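CAMK/CAMK2 protein kinase (Salpingoeca rosetta, PDB 5IG1) probably phosphorylates serine and threonine residues of proteins with ATP, as a calmodulin-binding CaMKII-type kinase whose kinase domain is the part in this structure. Local coordinates at residues P240-L252 with H273-R287. Residues are numbered along the deposited sequence; the frame is centred on the assembly and turned at random.
Sequences PEWDSVTTAAKEL and HPWIARRDVPGSVHR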
loop_
_atom_site.group_PDB
_atom_site.type_symbol
_atom_site.label_atom_id
_atom_site.label_comp_id
_atom_site.label_asym_id
_atom_site.label_seq_id
_atom_site.Cartn_x
_atom_site.Cartn_y
_atom_site.Cartn_z
ATOM N N PRO A 240 -26.615 -9.217 2.720
ATOM C CA PRO A 240 -26.747 -8.781 4.112
ATOM C C PRO A 240 -25.450 -8.273 4.735
ATOM O O PRO A 240 -25.490 -7.777 5.861
ATOM C CB PRO A 240 -27.188 -10.059 4.813
ATOM C CG PRO A 240 -26.420 -11.112 4.095
ATOM C CD PRO A 240 -26.348 -10.665 2.645
ATOM N N GLU A 241 -24.326 -8.414 4.025
ATOM C CA GLU A 241 -23.031 -8.088 4.617
ATOM C C GLU A 241 -23.002 -6.656 5.129
ATOM O O GLU A 241 -22.538 -6.393 6.246
ATOM C CB GLU A 241 -21.910 -8.310 3.597
ATOM C CG GLU A 241 -22.023 -9.609 2.807
ATOM C CD GLU A 241 -22.497 -9.383 1.384
ATOM O OE1 GLU A 241 -22.356 -8.245 0.889
ATOM O OE2 GLU A 241 -23.010 -10.340 0.763
ATOM N N TRP A 242 -23.507 -5.719 4.335
ATOM C CA TRP A 242 -23.420 -4.303 4.656
ATOM C C TRP A 242 -24.510 -3.825 5.601
ATOM O O TRP A 242 -24.426 -2.694 6.090
ATOM C CB TRP A 242 -23.467 -3.479 3.375
ATOM C CG TRP A 242 -22.203 -3.553 2.619
ATOM C CD1 TRP A 242 -21.917 -4.377 1.573
ATOM C CD2 TRP A 242 -21.027 -2.781 2.861
ATOM N NE1 TRP A 242 -20.633 -4.155 1.136
ATOM C CE2 TRP A 242 -20.067 -3.176 1.909
ATOM C CE3 TRP A 242 -20.699 -1.782 3.778
ATOM C CZ2 TRP A 242 -18.800 -2.615 1.858
ATOM C CZ3 TRP A 242 -19.445 -1.225 3.723
ATOM C CH2 TRP A 242 -18.508 -1.641 2.771
ATOM N N ASP A 243 -25.526 -4.648 5.870
ATOM C CA ASP A 243 -26.574 -4.232 6.792
ATOM C C ASP A 243 -26.050 -4.086 8.211
ATOM O O ASP A 243 -26.596 -3.296 8.989
ATOM C CB ASP A 243 -27.725 -5.228 6.747
ATOM C CG ASP A 243 -28.298 -5.372 5.361
ATOM O OD1 ASP A 243 -28.122 -4.436 4.554
ATOM O OD2 ASP A 243 -28.929 -6.410 5.080
ATOM N N SER A 244 -24.994 -4.818 8.563
ATOM C CA SER A 244 -24.386 -4.721 9.882
ATOM C C SER A 244 -23.172 -3.803 9.896
ATOM O O SER A 244 -22.357 -3.881 10.821
ATOM C CB SER A 244 -24.007 -6.112 10.396
ATOM O OG SER A 244 -23.185 -6.791 9.466
ATOM N N VAL A 245 -23.025 -2.942 8.890
ATOM C CA VAL A 245 -21.949 -1.958 8.849
ATOM C C VAL A 245 -22.512 -0.608 9.267
ATOM O O VAL A 245 -23.657 -0.274 8.940
ATOM C CB VAL A 245 -21.295 -1.881 7.455
ATOM C CG1 VAL A 245 -20.330 -0.702 7.370
ATOM C CG2 VAL A 245 -20.549 -3.158 7.157
ATOM N N THR A 246 -21.719 0.156 10.018
ATOM C CA THR A 246 -22.121 1.505 10.390
ATOM C C THR A 246 -22.323 2.357 9.143
ATOM O O THR A 246 -21.585 2.236 8.161
ATOM C CB THR A 246 -21.063 2.151 11.284
ATOM O OG1 THR A 246 -19.823 2.230 10.569
ATOM C CG2 THR A 246 -20.865 1.340 12.544
ATOM N N THR A 247 -23.343 3.217 9.178
ATOM C CA THR A 247 -23.496 4.176 8.094
ATOM C C THR A 247 -22.324 5.142 8.041
ATOM O O THR A 247 -22.077 5.736 6.990
ATOM C CB THR A 247 -24.805 4.958 8.228
ATOM O OG1 THR A 247 -24.803 5.685 9.461
ATOM C CG2 THR A 247 -26.002 4.013 8.187
ATOM N N ALA A 248 -21.594 5.309 9.147
ATOM C CA ALA A 248 -20.407 6.158 9.121
ATOM C C ALA A 248 -19.360 5.594 8.174
ATOM O O ALA A 248 -18.788 6.320 7.356
ATOM C CB ALA A 248 -19.829 6.306 10.527
ATOM N N ALA A 249 -19.098 4.291 8.271
ATOM C CA ALA A 249 -18.160 3.661 7.355
ATOM C C ALA A 249 -18.657 3.753 5.917
ATOM O O ALA A 249 -17.888 4.090 5.008
ATOM C CB ALA A 249 -17.932 2.205 7.759
ATOM N N LYS A 250 -19.947 3.474 5.696
ATOM C CA LYS A 250 -20.503 3.556 4.348
ATOM C C LYS A 250 -20.318 4.947 3.763
ATOM O O LYS A 250 -19.905 5.094 2.606
ATOM C CB LYS A 250 -21.988 3.187 4.357
ATOM C CG LYS A 250 -22.315 1.769 4.815
ATOM C CD LYS A 250 -23.704 1.372 4.330
ATOM C CE LYS A 250 -24.298 0.234 5.143
ATOM N NZ LYS A 250 -24.977 0.705 6.387
ATOM N N GLU A 251 -20.621 5.981 4.548
ATOM C CA GLU A 251 -20.458 7.350 4.073
ATOM C C GLU A 251 -18.991 7.670 3.822
ATOM O O GLU A 251 -18.659 8.370 2.857
ATOM C CB GLU A 251 -21.067 8.327 5.078
ATOM C CG GLU A 251 -22.587 8.294 5.121
ATOM C CD GLU A 251 -23.161 9.117 6.258
ATOM O OE1 GLU A 251 -22.375 9.771 6.976
ATOM O OE2 GLU A 251 -24.399 9.106 6.433
ATOM N N LEU A 252 -18.101 7.161 4.677
ATOM C CA LEU A 252 -16.674 7.397 4.484
ATOM C C LEU A 252 -16.199 6.800 3.168
ATOM O O LEU A 252 -15.429 7.429 2.435
ATOM C CB LEU A 252 -15.884 6.820 5.660
ATOM C CG LEU A 252 -14.370 7.057 5.624
ATOM C CD1 LEU A 252 -14.074 8.544 5.534
ATOM C CD2 LEU A 252 -13.664 6.449 6.835
ATOM N N HIS A 273 -12.370 12.423 9.969
ATOM C CA HIS A 273 -13.700 11.839 9.837
ATOM C C HIS A 273 -14.054 11.062 11.107
ATOM O O HIS A 273 -13.191 10.393 11.686
ATOM C CB HIS A 273 -13.758 10.912 8.621
ATOM C CG HIS A 273 -15.131 10.395 8.308
ATOM N ND1 HIS A 273 -15.720 9.364 9.011
ATOM C CD2 HIS A 273 -16.027 10.762 7.362
ATOM C CE1 HIS A 273 -16.918 9.121 8.511
ATOM N NE2 HIS A 273 -17.128 9.955 7.509
ATOM N N PRO A 274 -15.307 11.138 11.567
ATOM C CA PRO A 274 -15.654 10.491 12.847
ATOM C C PRO A 274 -15.347 9.005 12.880
ATOM O O PRO A 274 -14.956 8.491 13.936
ATOM C CB PRO A 274 -17.162 10.765 12.991
ATOM C CG PRO A 274 -17.627 11.169 11.624
ATOM C CD PRO A 274 -16.452 11.847 10.974
ATOM N N TRP A 275 -15.490 8.299 11.758
ATOM C CA TRP A 275 -15.196 6.870 11.747
ATOM C C TRP A 275 -13.712 6.581 11.937
ATOM O O TRP A 275 -13.355 5.455 12.299
ATOM C CB TRP A 275 -15.689 6.239 10.443
ATOM C CG TRP A 275 -15.718 4.741 10.471
ATOM C CD1 TRP A 275 -16.721 3.951 10.949
ATOM C CD2 TRP A 275 -14.700 3.852 9.992
ATOM N NE1 TRP A 275 -16.393 2.626 10.798
ATOM C CE2 TRP A 275 -15.154 2.538 10.219
ATOM C CE3 TRP A 275 -13.447 4.040 9.403
ATOM C CZ2 TRP A 275 -14.399 1.418 9.880
ATOM C CZ3 TRP A 275 -12.703 2.929 9.056
ATOM C CH2 TRP A 275 -13.177 1.634 9.299
ATOM N N ILE A 276 -12.848 7.568 11.715
ATOM C CA ILE A 276 -11.400 7.404 11.846
ATOM C C ILE A 276 -10.881 7.995 13.152
ATOM O O ILE A 276 -10.035 7.399 13.818
ATOM C CB ILE A 276 -10.675 8.034 10.636
ATOM C CG1 ILE A 276 -11.110 7.375 9.328
ATOM C CG2 ILE A 276 -9.167 7.914 10.806
ATOM C CD1 ILE A 276 -10.462 6.036 9.078
ATOM N N ALA A 277 -11.375 9.174 13.530
ATOM C CA ALA A 277 -10.835 9.906 14.670
ATOM C C ALA A 277 -11.494 9.542 15.992
ATOM O O ALA A 277 -10.850 9.642 17.042
ATOM C CB ALA A 277 -10.979 11.413 14.442
ATOM N N ARG A 278 -12.760 9.141 15.968
ATOM C CA ARG A 278 -13.482 8.783 17.181
ATOM C C ARG A 278 -13.404 7.277 17.390
ATOM O O ARG A 278 -13.746 6.497 16.496
ATOM C CB ARG A 278 -14.935 9.246 17.098
ATOM C CG ARG A 278 -15.104 10.751 17.195
ATOM C CD ARG A 278 -14.856 11.234 18.616
ATOM N NE ARG A 278 -14.836 12.692 18.712
ATOM C CZ ARG A 278 -15.923 13.453 18.792
ATOM N NH1 ARG A 278 -17.128 12.897 18.784
ATOM N NH2 ARG A 278 -15.803 14.772 18.879
ATOM N N ARG A 279 -12.939 6.876 18.572
ATOM C CA ARG A 279 -12.621 5.480 18.836
ATOM C C ARG A 279 -13.865 4.622 19.034
ATOM O O ARG A 279 -13.733 3.409 19.231
ATOM C CB ARG A 279 -11.708 5.397 20.064
ATOM C CG ARG A 279 -10.696 4.266 20.039
ATOM C CD ARG A 279 -9.607 4.474 18.992
ATOM N NE ARG A 279 -8.907 5.747 19.156
ATOM C CZ ARG A 279 -8.890 6.716 18.245
ATOM N NH1 ARG A 279 -9.525 6.555 17.091
ATOM N NH2 ARG A 279 -8.232 7.844 18.482
ATOM N N ASP A 280 -15.060 5.212 18.978
ATOM C CA ASP A 280 -16.292 4.490 19.267
ATOM C C ASP A 280 -17.350 4.658 18.183
ATOM O O ASP A 280 -18.483 4.199 18.362
ATOM C CB ASP A 280 -16.863 4.933 20.620
ATOM C CG ASP A 280 -16.921 6.439 20.763
ATOM O OD1 ASP A 280 -17.816 7.062 20.157
ATOM O OD2 ASP A 280 -16.071 6.998 21.486
ATOM N N VAL A 281 -17.022 5.312 17.078
ATOM C CA VAL A 281 -17.936 5.412 15.946
ATOM C C VAL A 281 -17.940 4.099 15.162
ATOM O O VAL A 281 -19.028 3.589 14.857
ATOM C CB VAL A 281 -17.583 6.618 15.060
ATOM C CG1 VAL A 281 -18.294 6.532 13.722
ATOM C CG2 VAL A 281 -17.953 7.896 15.774
ATOM N N PRO A 282 -16.789 3.498 14.827
ATOM C CA PRO A 282 -16.833 2.236 14.074
ATOM C C PRO A 282 -17.546 1.135 14.843
ATOM O O PRO A 282 -17.573 1.118 16.076
ATOM C CB PRO A 282 -15.354 1.892 13.852
ATOM C CG PRO A 282 -14.614 2.689 14.847
ATOM C CD PRO A 282 -15.399 3.951 15.015
ATOM N N GLY A 283 -18.142 0.217 14.085
ATOM C CA GLY A 283 -18.860 -0.885 14.691
ATOM C C GLY A 283 -17.955 -1.777 15.517
ATOM O O GLY A 283 -16.733 -1.813 15.353
ATOM N N SER A 284 -18.587 -2.513 16.432
ATOM C CA SER A 284 -17.873 -3.382 17.357
ATOM C C SER A 284 -18.086 -4.861 17.097
ATOM O O SER A 284 -17.239 -5.664 17.496
ATOM C CB SER A 284 -18.300 -3.090 18.797
ATOM O OG SER A 284 -19.656 -3.451 18.979
ATOM N N VAL A 285 -19.186 -5.237 16.442
ATOM C CA VAL A 285 -19.501 -6.646 16.257
ATOM C C VAL A 285 -18.431 -7.302 15.393
ATOM O O VAL A 285 -17.861 -6.677 14.488
ATOM C CB VAL A 285 -20.907 -6.808 15.651
ATOM C CG1 VAL A 285 -20.941 -6.330 14.206
ATOM C CG2 VAL A 285 -21.379 -8.253 15.760
ATOM N N HIS A 286 -18.133 -8.561 15.694
ATOM C CA HIS A 286 -17.178 -9.337 14.915
ATOM C C HIS A 286 -17.770 -9.698 13.556
ATOM O O HIS A 286 -18.906 -10.181 13.474
ATOM C CB HIS A 286 -16.800 -10.599 15.684
ATOM C CG HIS A 286 -16.087 -11.624 14.862
ATOM N ND1 HIS A 286 -14.731 -11.572 14.623
ATOM C CD2 HIS A 286 -16.538 -12.733 14.230
ATOM C CE1 HIS A 286 -14.377 -12.605 13.882
ATOM N NE2 HIS A 286 -15.455 -13.326 13.628
ATOM N N ARG A 287 -17.001 -9.476 12.490
ATOM C CA ARG A 287 -17.451 -9.758 11.125
ATOM C C ARG A 287 -16.744 -11.014 10.612
ATOM O O ARG A 287 -15.743 -10.945 9.896
ATOM C CB ARG A 287 -17.200 -8.569 10.203
ATOM C CG ARG A 287 -17.268 -7.226 10.872
ATOM C CD ARG A 287 -17.485 -6.113 9.858
ATOM N NE ARG A 287 -18.903 -5.919 9.576
ATOM C CZ ARG A 287 -19.511 -6.355 8.482
ATOM N NH1 ARG A 287 -18.823 -7.004 7.555
ATOM N NH2 ARG A 287 -20.807 -6.142 8.314
HETATM O O HOH W 1 -19.626 -3.596 11.769
#
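L252 reaches from the first turns of its helix between H273 and W275. With CG swung opposite the backbone N (chi1 -177°), the branch points at the second segment, and its two methyls part: CD1 sits over one face of the H273 imidazole, 3.6 Å from the ring centroid in a CH-pi contact, while CD2 meets W275 CE3 and I276 CG1. One turn earlier, A249 CB lies over the five-membered ring of W275, its centroid 3.8 Å away, and P282 CB covers the opposite face, so the indole is clamped between alanine and proline. A248 CB packs against V281 CG1 at 3.6 Å, and T246 CG2 abuts the backbone of G283.

A separate polar grip is made by R287, where a bend at chi3 (86°) turns the guanidinium so that NH2 meets E241 O. NH2 donates to this carbonyl at 2.7 Å, almost in the guanidinium plane, while V245 CG2 lies over one face of the group; a water links R287 NE to S244 O.

Behind these contacts stand two helix N-caps. T246 OG1 accepts from A249 N at 3.2 Å, and H273 ND1 from W275 N at 3.0 Å; P274 CD backs the imidazole on the face turned from L252. Replacing H273 with an alanine removes both acceptor and ring, and is likely to leave W275 N at the start of helix 274-277 uncapped and a gap beside L252 CD1.

E115, at the start of helix 115-134, accepts from W275 NE1 and G283 N and is also bonded to T246 OG1, tying both segments to one carboxylate. The contact thus joins helices 247-256 and 274-277 at the far end of the helical C-lobe of the kinase fold: A249, L252 and W275 rest on helix 198-213, L252 and I276 touch helix 267-271, and R287 leads into helix 288-302.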